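Local coordinates for protein putative hydrolase (Shewanella frigidimarina, PDB 3LHO) that is probably an iron-dependent dioxygenase of the 2-oxoadipate dioxygenase/decarboxylase family, crystallised here with nickel in its metal site, at residues A[133-138]-A[159-164]; A[49-54]-A[117-122]; A[103-108]-A[147-152]; A[19-24]-A[214-219]. All coordinates share one frame; numbering follows the deposited sequence.

Contact 1. Residues A[133-138]-A[159-164]; sequences GRHWDV and LGYRAN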
loop_
_atom_site.group_PDB
_atom_site.type_symbol
_atom_site.label_atom_id
_atom_site.label_comp_id
_atom_site.label_asym_id
_atom_site.label_seq_id
_atom_site.Cartn_x
_atom_site.Cartn_y
_atom_site.Cartn_z
ATOM N N GLY A 133 -8.056 1.407 10.436
ATOM C CA GLY A 133 -9.275 1.225 9.604
ATOM C C GLY A 133 -10.104 2.482 9.415
ATOM O O GLY A 133 -9.579 3.623 9.312
ATOM N N ARG A 134 -11.408 2.257 9.326
ATOM C CA ARG A 134 -12.341 3.313 9.060
ATOM C C ARG A 134 -12.703 4.040 10.320
ATOM O O ARG A 134 -13.076 3.416 11.282
ATOM C CB ARG A 134 -13.642 2.750 8.457
ATOM C CG ARG A 134 -13.778 3.074 6.995
ATOM C CD ARG A 134 -15.195 2.941 6.508
ATOM N NE ARG A 134 -15.815 1.663 6.874
ATOM C CZ ARG A 134 -16.978 1.540 7.502
ATOM N NH1 ARG A 134 -17.686 2.617 7.858
ATOM N NH2 ARG A 134 -17.435 0.322 7.786
ATOM N N HIS A 135 -12.701 5.356 10.270
ATOM C CA HIS A 135 -13.096 6.168 11.419
ATOM C C HIS A 135 -14.455 6.877 11.197
ATOM O O HIS A 135 -14.891 7.663 12.049
ATOM C CB HIS A 135 -12.035 7.223 11.690
ATOM C CG HIS A 135 -10.711 6.671 12.135
ATOM N ND1 HIS A 135 -10.223 6.839 13.418
ATOM C CD2 HIS A 135 -9.750 6.000 11.452
ATOM C CE1 HIS A 135 -9.025 6.277 13.508
ATOM N NE2 HIS A 135 -8.718 5.755 12.330
ATOM N N TRP A 136 -15.099 6.606 10.057
ATOM C CA TRP A 136 -16.261 7.362 9.597
ATOM C C TRP A 136 -17.361 6.410 9.151
ATOM O O TRP A 136 -17.085 5.302 8.730
ATOM C CB TRP A 136 -15.878 8.303 8.425
ATOM C CG TRP A 136 -15.041 7.615 7.434
ATOM C CD1 TRP A 136 -15.479 6.815 6.412
ATOM C CD2 TRP A 136 -13.614 7.613 7.370
ATOM N NE1 TRP A 136 -14.412 6.304 5.722
ATOM C CE2 TRP A 136 -13.251 6.772 6.284
ATOM C CE3 TRP A 136 -12.600 8.227 8.127
ATOM C CZ2 TRP A 136 -11.929 6.548 5.927
ATOM C CZ3 TRP A 136 -11.292 7.993 7.790
ATOM C CH2 TRP A 136 -10.961 7.163 6.677
ATOM N N ASP A 137 -18.600 6.839 9.348
ATOM C CA ASP A 137 -19.767 6.287 8.645
ATOM C C ASP A 137 -19.735 6.747 7.196
ATOM O O ASP A 137 -19.405 7.898 6.899
ATOM C CB ASP A 137 -21.054 6.800 9.253
ATOM C CG ASP A 137 -21.266 6.268 10.635
ATOM O OD1 ASP A 137 -20.923 5.090 10.843
ATOM O OD2 ASP A 137 -21.718 7.030 11.503
ATOM N N VAL A 138 -20.085 5.849 6.297
ATOM C CA VAL A 138 -20.165 6.212 4.892
ATOM C C VAL A 138 -21.265 5.381 4.238
ATOM O O VAL A 138 -21.444 4.193 4.571
ATOM C CB VAL A 138 -18.788 6.056 4.214
ATOM C CG1 VAL A 138 -18.178 4.686 4.463
ATOM C CG2 VAL A 138 -18.867 6.395 2.718
ATOM N N LEU A 159 -12.142 1.484 3.131
ATOM C CA LEU A 159 -11.303 0.629 4.025
ATOM C C LEU A 159 -10.506 1.388 5.097
ATOM O O LEU A 159 -10.082 0.802 6.107
ATOM C CB LEU A 159 -10.380 -0.238 3.154
ATOM C CG LEU A 159 -11.152 -1.358 2.414
ATOM C CD1 LEU A 159 -10.310 -1.931 1.329
ATOM C CD2 LEU A 159 -11.619 -2.463 3.367
ATOM N N GLY A 160 -10.356 2.685 4.898
ATOM C CA GLY A 160 -9.675 3.547 5.842
ATOM C C GLY A 160 -8.161 3.365 5.883
ATOM O O GLY A 160 -7.494 3.209 4.843
ATOM N N TYR A 161 -7.620 3.460 7.091
ATOM C CA TYR A 161 -6.185 3.486 7.320
ATOM C C TYR A 161 -5.684 2.092 7.609
ATOM O O TYR A 161 -5.780 1.603 8.733
ATOM C CB TYR A 161 -5.811 4.511 8.418
ATOM C CG TYR A 161 -6.009 5.893 7.867
ATOM C CD1 TYR A 161 -5.165 6.377 6.903
ATOM C CD2 TYR A 161 -7.138 6.652 8.186
ATOM C CE1 TYR A 161 -5.354 7.590 6.350
ATOM C CE2 TYR A 161 -7.362 7.891 7.562
ATOM C CZ TYR A 161 -6.464 8.344 6.687
ATOM O OH TYR A 161 -6.699 9.552 6.063
ATOM N N ARG A 162 -5.197 1.441 6.569
ATOM C CA ARG A 162 -4.715 0.054 6.603
ATOM C C ARG A 162 -3.722 -0.075 5.448
ATOM O O ARG A 162 -3.730 0.753 4.523
ATOM C CB ARG A 162 -5.851 -0.984 6.430
ATOM C CG ARG A 162 -7.065 -0.768 7.259
ATOM C CD ARG A 162 -8.172 -1.749 6.963
ATOM N NE ARG A 162 -7.886 -3.089 7.475
ATOM C CZ ARG A 162 -8.765 -4.091 7.536
ATOM N NH1 ARG A 162 -10.024 -3.937 7.154
ATOM N NH2 ARG A 162 -8.367 -5.284 7.975
ATOM N N ALA A 163 -2.818 -1.047 5.483
ATOM C CA ALA A 163 -1.833 -1.156 4.335
ATOM C C ALA A 163 -2.591 -1.402 3.058
ATOM O O ALA A 163 -3.512 -2.212 3.027
ATOM C CB ALA A 163 -0.800 -2.293 4.572
ATOM N N ASN A 164 -2.235 -0.683 1.987
ATOM C CA ASN A 164 -2.797 -0.973 0.686
ATOM C C ASN A 164 -2.156 -2.213 0.084
ATOM O O ASN A 164 -2.846 -3.027 -0.518
ATOM C CB ASN A 164 -2.629 0.203 -0.275
ATOM C CG ASN A 164 -3.155 -0.105 -1.709
ATOM O OD1 ASN A 164 -2.383 -0.459 -2.587
ATOM N ND2 ASN A 164 -4.469 0.015 -1.924
#
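Trp136 brings the CZ2-CH2 side of its indole against Gly160 CA and the ring of Tyr161, where two loops meet in a single antiparallel bridge just after helix 151-159. The bridge is one hydrogen-bonded pair, Gly133 with Tyr161. Gly133 N gives its hydrogen to Tyr161 O at 2.8 Å, and Tyr161 N returns one to Gly133 O at 3.0 Å, nearly straight at 174°. Gly160, the first residue past the helix to leave helical angles, has positive phi and lies so close to Gly133 and Arg134 that a beta carbon would collide with them.

The aromatic side chains cross at about a right angle: Tyr161 CE2 comes to the indole edge, near its plane, 3.8 Å from Trp136 CH2. Trp136 reaches this place with CG between its backbone N and carbonyl carbon (chi1 45°), while its NE1 is taken by Ala157 O and Tyr161 OH by Thr46. One face of the indole carries the Arg134 side chain, whose CG lies over it toward the rim. The guanidinium of Arg134 closes back within its own loop, NH1 meeting Trp136 O at 2.9 Å in the carbonyl plane. With a glycine in place of Arg134, that indole face would probably lose this cover and Trp136 O the guanidinium that binds it. Beyond the bridge, Arg162 forms a salt bridge with Asp16 of helix 6-20 and turns its aliphatic part to the glycine, Arg162 CG lying 3.8 Å from Gly133 CA.

Contact 2. Residues A[49-54]-A[117-122]; sequences IAKVNL and DQVDIA. With SO4 (sulfate ion), chain C.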
loop_
_atom_site.group_PDB
_atom_site.type_symbol
_atom_site.label_atom_id
_atom_site.label_comp_id
_atom_site.label_asym_id
_atom_site.label_seq_id
_atom_site.Cartn_x
_atom_site.Cartn_y
_atom_site.Cartn_z
ATOM N N ILE A 49 -5.409 16.494 3.625
ATOM C CA ILE A 49 -6.180 17.225 4.631
ATOM C C ILE A 49 -5.252 17.165 5.881
ATOM O O ILE A 49 -4.774 16.069 6.251
ATOM C CB ILE A 49 -7.549 16.538 4.885
ATOM C CG1 ILE A 49 -8.466 16.696 3.652
ATOM C CG2 ILE A 49 -8.236 17.095 6.141
ATOM C CD1 ILE A 49 -9.761 15.957 3.671
ATOM N N ALA A 50 -4.969 18.331 6.474
ATOM C CA ALA A 50 -3.927 18.499 7.507
ATOM C C ALA A 50 -3.986 17.409 8.573
ATOM O O ALA A 50 -2.974 16.772 8.960
ATOM C CB ALA A 50 -4.055 19.926 8.172
ATOM N N LYS A 51 -5.175 17.177 9.054
ATOM C CA LYS A 51 -5.353 16.201 10.131
ATOM C C LYS A 51 -4.727 14.816 9.824
ATOM O O LYS A 51 -4.307 14.076 10.746
ATOM C CB LYS A 51 -6.839 15.992 10.411
ATOM C CG LYS A 51 -7.082 15.328 11.784
ATOM C CD LYS A 51 -8.558 14.915 12.062
ATOM C CE LYS A 51 -9.537 16.051 12.043
ATOM N NZ LYS A 51 -10.940 15.568 12.297
ATOM N N VAL A 52 -4.689 14.435 8.549
ATOM C CA VAL A 52 -4.324 13.062 8.157
ATOM C C VAL A 52 -3.360 13.047 6.973
ATOM O O VAL A 52 -3.238 12.047 6.308
ATOM C CB VAL A 52 -5.580 12.189 7.783
ATOM C CG1 VAL A 52 -6.496 12.000 8.960
ATOM C CG2 VAL A 52 -6.376 12.775 6.648
ATOM N N ASN A 53 -2.629 14.127 6.757
ATOM C CA ASN A 53 -1.839 14.258 5.528
ATOM C C ASN A 53 -0.600 13.339 5.495
ATOM O O ASN A 53 -0.351 12.592 6.419
ATOM C CB ASN A 53 -1.524 15.734 5.252
ATOM C CG ASN A 53 -0.527 16.314 6.164
ATOM O OD1 ASN A 53 0.231 15.598 6.843
ATOM N ND2 ASN A 53 -0.444 17.644 6.158
ATOM N N LEU A 54 0.096 13.347 4.371
ATOM C CA LEU A 54 1.266 12.503 4.173
ATOM C C LEU A 54 2.212 12.554 5.423
ATOM O O LEU A 54 2.609 11.504 5.946
ATOM C CB LEU A 54 1.980 12.943 2.870
ATOM C CG LEU A 54 2.854 11.894 2.183
ATOM C CD1 LEU A 54 3.221 12.383 0.804
ATOM C CD2 LEU A 54 4.096 11.611 3.036
ATOM N N ASP A 117 -13.581 14.671 8.823
ATOM C CA ASP A 117 -14.076 15.406 9.974
ATOM C C ASP A 117 -14.403 14.424 11.048
ATOM O O ASP A 117 -14.386 14.772 12.218
ATOM C CB ASP A 117 -15.346 16.205 9.665
ATOM C CG ASP A 117 -15.074 17.462 8.906
ATOM O OD1 ASP A 117 -13.899 17.829 8.742
ATOM O OD2 ASP A 117 -16.063 18.052 8.422
ATOM N N GLN A 118 -14.707 13.189 10.700
ATOM C CA GLN A 118 -15.059 12.217 11.765
ATOM C C GLN A 118 -13.873 11.563 12.474
ATOM O O GLN A 118 -14.053 10.891 13.521
ATOM C CB GLN A 118 -15.986 11.144 11.214
ATOM C CG GLN A 118 -17.337 11.679 10.750
ATOM C CD GLN A 118 -18.114 10.656 9.923
ATOM O OE1 GLN A 118 -18.542 9.623 10.440
ATOM N NE2 GLN A 118 -18.318 10.949 8.631
ATOM N N VAL A 119 -12.680 11.728 11.911
ATOM C CA VAL A 119 -11.446 11.229 12.521
ATOM C C VAL A 119 -11.088 12.070 13.766
ATOM O O VAL A 119 -10.886 13.279 13.681
ATOM C CB VAL A 119 -10.264 11.283 11.544
ATOM C CG1 VAL A 119 -8.953 10.820 12.250
ATOM C CG2 VAL A 119 -10.546 10.445 10.271
ATOM N N ASP A 120 -11.050 11.419 14.922
ATOM C CA ASP A 120 -10.485 12.028 16.115
ATOM C C ASP A 120 -9.003 12.319 15.969
ATOM O O ASP A 120 -8.185 11.407 15.739
ATOM C CB ASP A 120 -10.702 11.090 17.309
ATOM C CG ASP A 120 -10.203 11.681 18.622
ATOM O OD1 ASP A 120 -9.707 12.829 18.647
ATOM O OD2 ASP A 120 -10.321 10.975 19.637
ATOM N N ILE A 121 -8.634 13.589 16.109
ATOM C CA ILE A 121 -7.229 13.998 15.903
ATOM C C ILE A 121 -6.315 13.196 16.835
ATOM O O ILE A 121 -5.197 12.850 16.488
ATOM C CB ILE A 121 -7.005 15.517 16.084
ATOM C CG1 ILE A 121 -5.583 15.894 15.627
ATOM C CG2 ILE A 121 -7.312 15.977 17.591
ATOM C CD1 ILE A 121 -5.344 17.357 15.444
ATOM N N ALA A 122 -6.819 12.861 18.021
ATOM C CA ALA A 122 -6.021 12.099 18.955
ATOM C C ALA A 122 -5.655 10.697 18.458
ATOM O O ALA A 122 -4.641 10.159 18.860
ATOM C CB ALA A 122 -6.714 12.040 20.281
HETATM S S SO4 C . -7.103 21.282 6.093
HETATM O O1 SO4 C . -7.045 20.891 7.500
HETATM O O2 SO4 C . -6.107 20.557 5.292
HETATM O O3 SO4 C . -8.464 21.040 5.605
HETATM O O4 SO4 C . -6.757 22.701 6.003
#
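Lys51 and Ile121 mark the closest backbone approach, their CA atoms 6.5 Å apart, too far for the two loops to pair as strands. Segment 49-54 makes a short 3-10 turn at 50-51, closed by Val52 N to Ile49 O, and reaches Asn53, the N-cap of helix 54-62. Segment 117-122 leaves helix 106-116 and bends at Asp120, whose OD1 accepts from Ala122 N in an Asx turn.

Lys51 makes the main link between them. With CG anti to the backbone N (chi1 -163°), its chain heads for the other loop and then bends at chi3, passing the Val119 side chain head to tail. Lys51 CD packs 4.0 Å from Val119 CB, and CG passes 4.2 Å from Ile121 CG1. NZ then bonds to Val119 O at 2.7 Å, lying in the carbonyl plane. Deeper in, Val52 CG1 rests 4.3 Å from Val119 CG1, beside Ile116 and the Trp136 and Tyr161 rings of the neighbouring loops. At the outer end of the turn, Ala50 N donates to O2 of a sulfate ion, probably from the crystallisation liquor, at 2.8 Å.

Ile116 O is a second acceptor for Lys51 NZ, and the Asp117 carboxylate is near without touching, OD1 lying 5.1 Å from NZ. The ammonium is thus gripped chiefly by carbonyl oxygens where helix 106-116 runs out, a negative helix end that would be expected to favour its positive charge.

Contact 3. Residues A[103-108]-A[147-152]; sequences EFSPEV and LAESEY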
loop_
_atom_site.group_PDB
_atom_site.type_symbol
_atom_site.label_atom_id
_atom_site.label_comp_id
_atom_site.label_asym_id
_atom_site.label_seq_id
_atom_site.Cartn_x
_atom_site.Cartn_y
_atom_site.Cartn_z
ATOM N N GLU A 103 -8.395 18.683 -6.605
ATOM C CA GLU A 103 -8.474 18.402 -8.038
ATOM C C GLU A 103 -9.839 17.792 -8.408
ATOM O O GLU A 103 -10.051 17.487 -9.550
ATOM C CB GLU A 103 -7.343 17.467 -8.480
ATOM C CG GLU A 103 -5.937 17.998 -8.161
ATOM C CD GLU A 103 -5.510 19.118 -9.090
ATOM O OE1 GLU A 103 -6.287 19.438 -9.981
ATOM O OE2 GLU A 103 -4.395 19.658 -8.941
ATOM N N PHE A 104 -10.732 17.570 -7.434
ATOM C CA PHE A 104 -11.966 16.831 -7.678
ATOM C C PHE A 104 -13.144 17.758 -7.617
ATOM O O PHE A 104 -12.999 18.893 -7.187
ATOM C CB PHE A 104 -12.055 15.622 -6.686
ATOM C CG PHE A 104 -10.994 14.651 -6.948
ATOM C CD1 PHE A 104 -11.134 13.722 -7.985
ATOM C CD2 PHE A 104 -9.760 14.775 -6.317
ATOM C CE1 PHE A 104 -10.100 12.873 -8.323
ATOM C CE2 PHE A 104 -8.706 13.925 -6.663
ATOM C CZ PHE A 104 -8.876 12.971 -7.656
ATOM N N SER A 105 -14.315 17.287 -8.058
ATOM C CA SER A 105 -15.560 18.074 -7.995
ATOM C C SER A 105 -15.832 18.609 -6.582
ATOM O O SER A 105 -15.468 17.960 -5.593
ATOM C CB SER A 105 -16.779 17.244 -8.472
ATOM O OG SER A 105 -17.235 16.281 -7.489
ATOM N N PRO A 106 -16.452 19.798 -6.480
ATOM C CA PRO A 106 -16.871 20.329 -5.165
ATOM C C PRO A 106 -17.639 19.293 -4.303
ATOM O O PRO A 106 -17.471 19.230 -3.094
ATOM C CB PRO A 106 -17.773 21.510 -5.545
ATOM C CG PRO A 106 -17.182 21.996 -6.916
ATOM C CD PRO A 106 -16.703 20.760 -7.589
ATOM N N GLU A 107 -18.459 18.482 -4.951
ATOM C CA GLU A 107 -19.245 17.463 -4.288
ATOM C C GLU A 107 -18.365 16.352 -3.721
ATOM O O GLU A 107 -18.544 15.920 -2.575
ATOM C CB GLU A 107 -20.308 16.914 -5.265
ATOM C CG GLU A 107 -21.345 18.010 -5.689
ATOM C CD GLU A 107 -20.938 18.871 -6.922
ATOM O OE1 GLU A 107 -19.805 18.757 -7.417
ATOM O OE2 GLU A 107 -21.768 19.680 -7.389
ATOM N N VAL A 108 -17.384 15.906 -4.478
ATOM C CA VAL A 108 -16.455 14.930 -3.910
ATOM C C VAL A 108 -15.598 15.523 -2.743
ATOM O O VAL A 108 -15.344 14.853 -1.739
ATOM C CB VAL A 108 -15.576 14.345 -5.027
ATOM C CG1 VAL A 108 -14.358 13.642 -4.454
ATOM C CG2 VAL A 108 -16.429 13.375 -5.861
ATOM N N LEU A 147 -16.004 6.988 -6.270
ATOM C CA LEU A 147 -15.543 5.994 -7.228
ATOM C C LEU A 147 -15.647 6.534 -8.660
ATOM O O LEU A 147 -14.799 6.245 -9.450
ATOM C CB LEU A 147 -16.313 4.669 -7.020
ATOM C CG LEU A 147 -15.882 3.403 -7.757
ATOM C CD1 LEU A 147 -14.433 2.973 -7.418
ATOM C CD2 LEU A 147 -16.847 2.272 -7.461
ATOM N N ALA A 148 -16.618 7.388 -8.936
ATOM C CA ALA A 148 -16.822 7.927 -10.296
ATOM C C ALA A 148 -15.665 8.823 -10.721
ATOM O O ALA A 148 -15.400 8.964 -11.901
ATOM C CB ALA A 148 -18.161 8.698 -10.394
ATOM N N GLU A 149 -14.978 9.423 -9.761
ATOM C CA GLU A 149 -13.869 10.323 -10.079
ATOM C C GLU A 149 -12.502 9.769 -9.656
ATOM O O GLU A 149 -11.501 10.120 -10.248
ATOM C CB GLU A 149 -14.111 11.668 -9.411
ATOM C CG GLU A 149 -15.239 12.441 -10.034
ATOM C CD GLU A 149 -15.481 13.755 -9.343
ATOM O OE1 GLU A 149 -14.482 14.407 -8.975
ATOM O OE2 GLU A 149 -16.661 14.120 -9.130
ATOM N N SER A 150 -12.464 8.911 -8.634
ATOM C CA SER A 150 -11.209 8.399 -8.111
ATOM C C SER A 150 -11.354 7.052 -7.419
ATOM O O SER A 150 -11.917 6.968 -6.302
ATOM C CB SER A 150 -10.575 9.418 -7.133
ATOM O OG SER A 150 -9.314 8.938 -6.616
ATOM N N GLU A 151 -10.810 5.999 -8.040
ATOM C CA GLU A 151 -10.746 4.680 -7.361
ATOM C C GLU A 151 -9.964 4.778 -6.053
ATOM O O GLU A 151 -10.291 4.130 -5.041
ATOM C CB GLU A 151 -10.076 3.636 -8.259
ATOM C CG GLU A 151 -10.961 3.175 -9.426
ATOM C CD GLU A 151 -10.197 2.293 -10.403
ATOM O OE1 GLU A 151 -9.507 1.357 -9.938
ATOM O OE2 GLU A 151 -10.279 2.546 -11.628
ATOM N N TYR A 152 -8.888 5.558 -6.085
ATOM C CA TYR A 152 -8.059 5.784 -4.893
ATOM C C TYR A 152 -8.867 6.327 -3.736
ATOM O O TYR A 152 -8.864 5.742 -2.623
ATOM C CB TYR A 152 -6.941 6.763 -5.284
ATOM C CG TYR A 152 -5.897 7.062 -4.233
ATOM C CD1 TYR A 152 -6.213 7.847 -3.101
ATOM C CD2 TYR A 152 -4.569 6.638 -4.404
ATOM C CE1 TYR A 152 -5.227 8.191 -2.157
ATOM C CE2 TYR A 152 -3.594 6.946 -3.446
ATOM C CZ TYR A 152 -3.948 7.726 -2.306
ATOM O OH TYR A 152 -2.995 8.078 -1.318
#
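Glu149 and Phe104 point opposite ways as they pass: Glu149 OE1 sits at the ring edge, near its plane, 3.6 Å from Phe104 CD1, with carboxylate and ring planes 24° apart. Farther round the ring, Phe104 CE1 meets Ser150 CB at 3.7 Å.

The glutamate chain, extended beyond CG (chi2 179°), carries its carboxylate to the start of helix 106-116. There both oxygens work on one residue through their syn lone pairs: OE1 takes Ser105 N at 3.0 Å, almost straight at 172°, and OE2 takes the Ser105 hydroxyl, OG, at 2.8 Å. Val108 runs alongside the same group, its CG2 3.4 Å from Glu149 OE2. An alanine at Glu149 would remove the carboxylate, and Ser105 N would probably be left without its acceptor while the serine hydroxyl became freer to turn.

Ser105 is the N-cap of helix 106-116, its OG accepting from Val108 N at 3.0 Å while donating to the glutamate. Ser150 is likewise an N-cap, of helix 151-159, and bonds Ala153 N. The contact thus joins the start of one helix to the junction between helices 140-149 and 151-159. Its chemistry is a two-pronged acceptor on a serine's N-H and O-H: the carboxylate, together with Val108 N, holds the capping hydroxyl in its rotation, and its negative charge beside the helix N terminus is likely to be favourable to the helix dipole.

Contact 4. Residues A[19-24]-A[214-219]; sequences KMTPSA and MADKVV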
loop_
_atom_site.group_PDB
_atom_site.type_symbol
_atom_site.label_atom_id
_atom_site.label_comp_id
_atom_site.label_asym_id
_atom_site.label_seq_id
_atom_site.Cartn_x
_atom_site.Cartn_y
_atom_site.Cartn_z
ATOM N N LYS A 19 -5.927 -9.974 7.094
ATOM C CA LYS A 19 -7.347 -10.085 7.282
ATOM C C LYS A 19 -8.108 -9.689 6.032
ATOM O O LYS A 19 -9.126 -10.288 5.744
ATOM C CB LYS A 19 -7.841 -9.253 8.469
ATOM C CG LYS A 19 -7.280 -9.671 9.800
ATOM C CD LYS A 19 -7.729 -8.684 10.889
ATOM C CE LYS A 19 -7.096 -8.994 12.215
ATOM N NZ LYS A 19 -7.494 -7.944 13.196
HETATM N N MSE A 20 -7.635 -8.662 5.321
HETATM C CA MSE A 20 -8.209 -8.233 4.061
HETATM C C MSE A 20 -7.689 -9.092 2.929
HETATM O O MSE A 20 -8.368 -9.213 1.919
HETATM C CB MSE A 20 -7.773 -6.803 3.695
HETATM C CG MSE A 20 -8.456 -5.741 4.485
HETATM SE SE MSE A 20 -7.868 -4.066 3.868
HETATM C CE MSE A 20 -6.058 -4.086 4.535
ATOM N N THR A 21 -6.493 -9.657 3.105
ATOM C CA THR A 21 -5.711 -10.217 1.989
ATOM C C THR A 21 -5.195 -11.645 2.331
ATOM O O THR A 21 -3.980 -11.871 2.479
ATOM C CB THR A 21 -4.518 -9.286 1.658
ATOM O OG1 THR A 21 -4.934 -7.922 1.811
ATOM C CG2 THR A 21 -4.016 -9.502 0.230
ATOM N N PRO A 22 -6.121 -12.612 2.443
ATOM C CA PRO A 22 -5.733 -13.986 2.767
ATOM C C PRO A 22 -4.725 -14.584 1.802
ATOM O O PRO A 22 -3.891 -15.385 2.227
ATOM C CB PRO A 22 -7.055 -14.769 2.716
ATOM C CG PRO A 22 -8.016 -13.902 2.025
ATOM C CD PRO A 22 -7.590 -12.488 2.307
ATOM N N SER A 23 -4.767 -14.156 0.542
ATOM C CA SER A 23 -3.791 -14.605 -0.438
ATOM C C SER A 23 -2.336 -14.305 -0.012
ATOM O O SER A 23 -1.445 -15.114 -0.237
ATOM C CB SER A 23 -4.054 -13.959 -1.793
ATOM O OG SER A 23 -5.291 -14.400 -2.322
ATOM N N ALA A 24 -2.131 -13.141 0.589
ATOM C CA ALA A 24 -0.840 -12.757 1.082
ATOM C C ALA A 24 -0.399 -13.727 2.177
ATOM O O ALA A 24 0.753 -14.155 2.216
ATOM C CB ALA A 24 -0.855 -11.257 1.589
HETATM N N MSE A 214 -4.246 -10.946 -8.121
HETATM C CA MSE A 214 -5.510 -10.242 -8.178
HETATM C C MSE A 214 -5.982 -9.991 -6.767
HETATM O O MSE A 214 -5.740 -10.812 -5.890
HETATM C CB MSE A 214 -6.501 -11.085 -8.925
HETATM C CG MSE A 214 -6.384 -10.876 -10.435
HETATM SE SE MSE A 214 -8.169 -11.140 -10.953
HETATM C CE MSE A 214 -8.042 -12.921 -10.939
ATOM N N ALA A 215 -6.616 -8.845 -6.545
ATOM C CA ALA A 215 -7.069 -8.470 -5.204
ATOM C C ALA A 215 -8.031 -9.486 -4.620
ATOM O O ALA A 215 -8.847 -10.102 -5.328
ATOM C CB ALA A 215 -7.688 -7.046 -5.208
ATOM N N ASP A 216 -7.911 -9.719 -3.323
ATOM C CA ASP A 216 -8.908 -10.484 -2.622
ATOM C C ASP A 216 -10.184 -9.624 -2.479
ATOM O O ASP A 216 -10.230 -8.497 -2.972
ATOM C CB ASP A 216 -8.375 -10.928 -1.254
ATOM C CG ASP A 216 -7.299 -12.012 -1.365
ATOM O OD1 ASP A 216 -7.488 -12.979 -2.124
ATOM O OD2 ASP A 216 -6.277 -11.903 -0.676
ATOM N N LYS A 217 -11.179 -10.148 -1.773
ATOM C CA LYS A 217 -12.467 -9.458 -1.644
ATOM C C LYS A 217 -12.774 -9.315 -0.176
ATOM O O LYS A 217 -12.443 -10.218 0.598
ATOM C CB LYS A 217 -13.576 -10.270 -2.331
ATOM C CG LYS A 217 -13.397 -10.385 -3.853
ATOM C CD LYS A 217 -14.507 -11.237 -4.525
ATOM C CE LYS A 217 -14.320 -12.726 -4.283
ATOM N NZ LYS A 217 -15.024 -13.602 -5.274
ATOM N N VAL A 218 -13.428 -8.219 0.207
ATOM C CA VAL A 218 -13.928 -8.066 1.580
ATOM C C VAL A 218 -15.289 -7.436 1.560
ATOM O O VAL A 218 -15.657 -6.801 0.586
ATOM C CB VAL A 218 -13.031 -7.181 2.463
ATOM C CG1 VAL A 218 -11.723 -7.876 2.749
ATOM C CG2 VAL A 218 -12.818 -5.789 1.825
ATOM N N VAL A 219 -16.027 -7.596 2.650
ATOM C CA VAL A 219 -17.338 -6.972 2.819
ATOM C C VAL A 219 -17.125 -5.647 3.559
ATOM O O VAL A 219 -16.451 -5.597 4.577
ATOM C CB VAL A 219 -18.327 -7.893 3.619
ATOM C CG1 VAL A 219 -19.642 -7.193 3.816
ATOM C CG2 VAL A 219 -18.535 -9.224 2.924
HETATM O O HOH W 1 -10.452 -11.345 2.119
#
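The break between helices 6-20 and 22-32 sits against the start of strand 217-222, one half of the small two-stranded antiparallel sheet 217-222/225-230. Asp216, immediately before the strand, turns its carboxylate onto the first turn of helix 22-32. Asp216 OD1 receives the Ser23 hydroxyl, OG, at 2.6 Å on its syn lone pair. Asp216 OD2 accepts from Ser23 N at 3.0 Å, also on the syn side but 27° out of the carboxylate plane. Serine and aspartate place these groups with matching torsions, each with its gamma atom beside the backbone N and anti to the carbonyl carbon (chi1 -66° for Ser23 and -71° for Asp216).

The Pro22 ring lies alongside the aspartate, its CD 3.3 Å from Asp216 OD2, while Thr21 crosses it at about a right angle with CG2 to the same oxygen. Thr21 holds the N-cap position of helix 22-32 without making a capping bond, for its OG1 is turned back to Tyr17 O. The carboxylate of a residue far along the chain thus takes up a first-turn N-H of this helix, where the positive end of the helix dipole would be expected to favour its charge.

On the other side of the break, Val218 sets CG1 4.2 Å from CB of Met20, which is a selenomethionine in this crystal, and both side chains also touch Leu159 of helix 151-159. Ser231 OG bonds to Met20 O, and a water donates to that same oxygen at 3.0 Å and to Lys217 O at 2.7 Å.

How the contacts relate
From the N terminus, contact 4 starts first, at the break between helices 6-20 and 22-32, and closes last, at strand 217-222; the other three all fall within its span. Contact 2 starts next, after strand 39-47, and closes just beyond helix 106-116. Contact 3 starts at the head of that helix, before contact 2 has closed, so the two cross. It closes at 147-152, after contact 1 has started at 133-138, and crosses that one too. Contacts 1 and 2 follow in series yet touch, Trp136 on Val119 and Asp137 N on Gln118 OE1. Contact 1 also meets contact 4 through Arg162 and Leu159, linking loops 133-138 and 159-164 to the N-terminal helices and the small sheet.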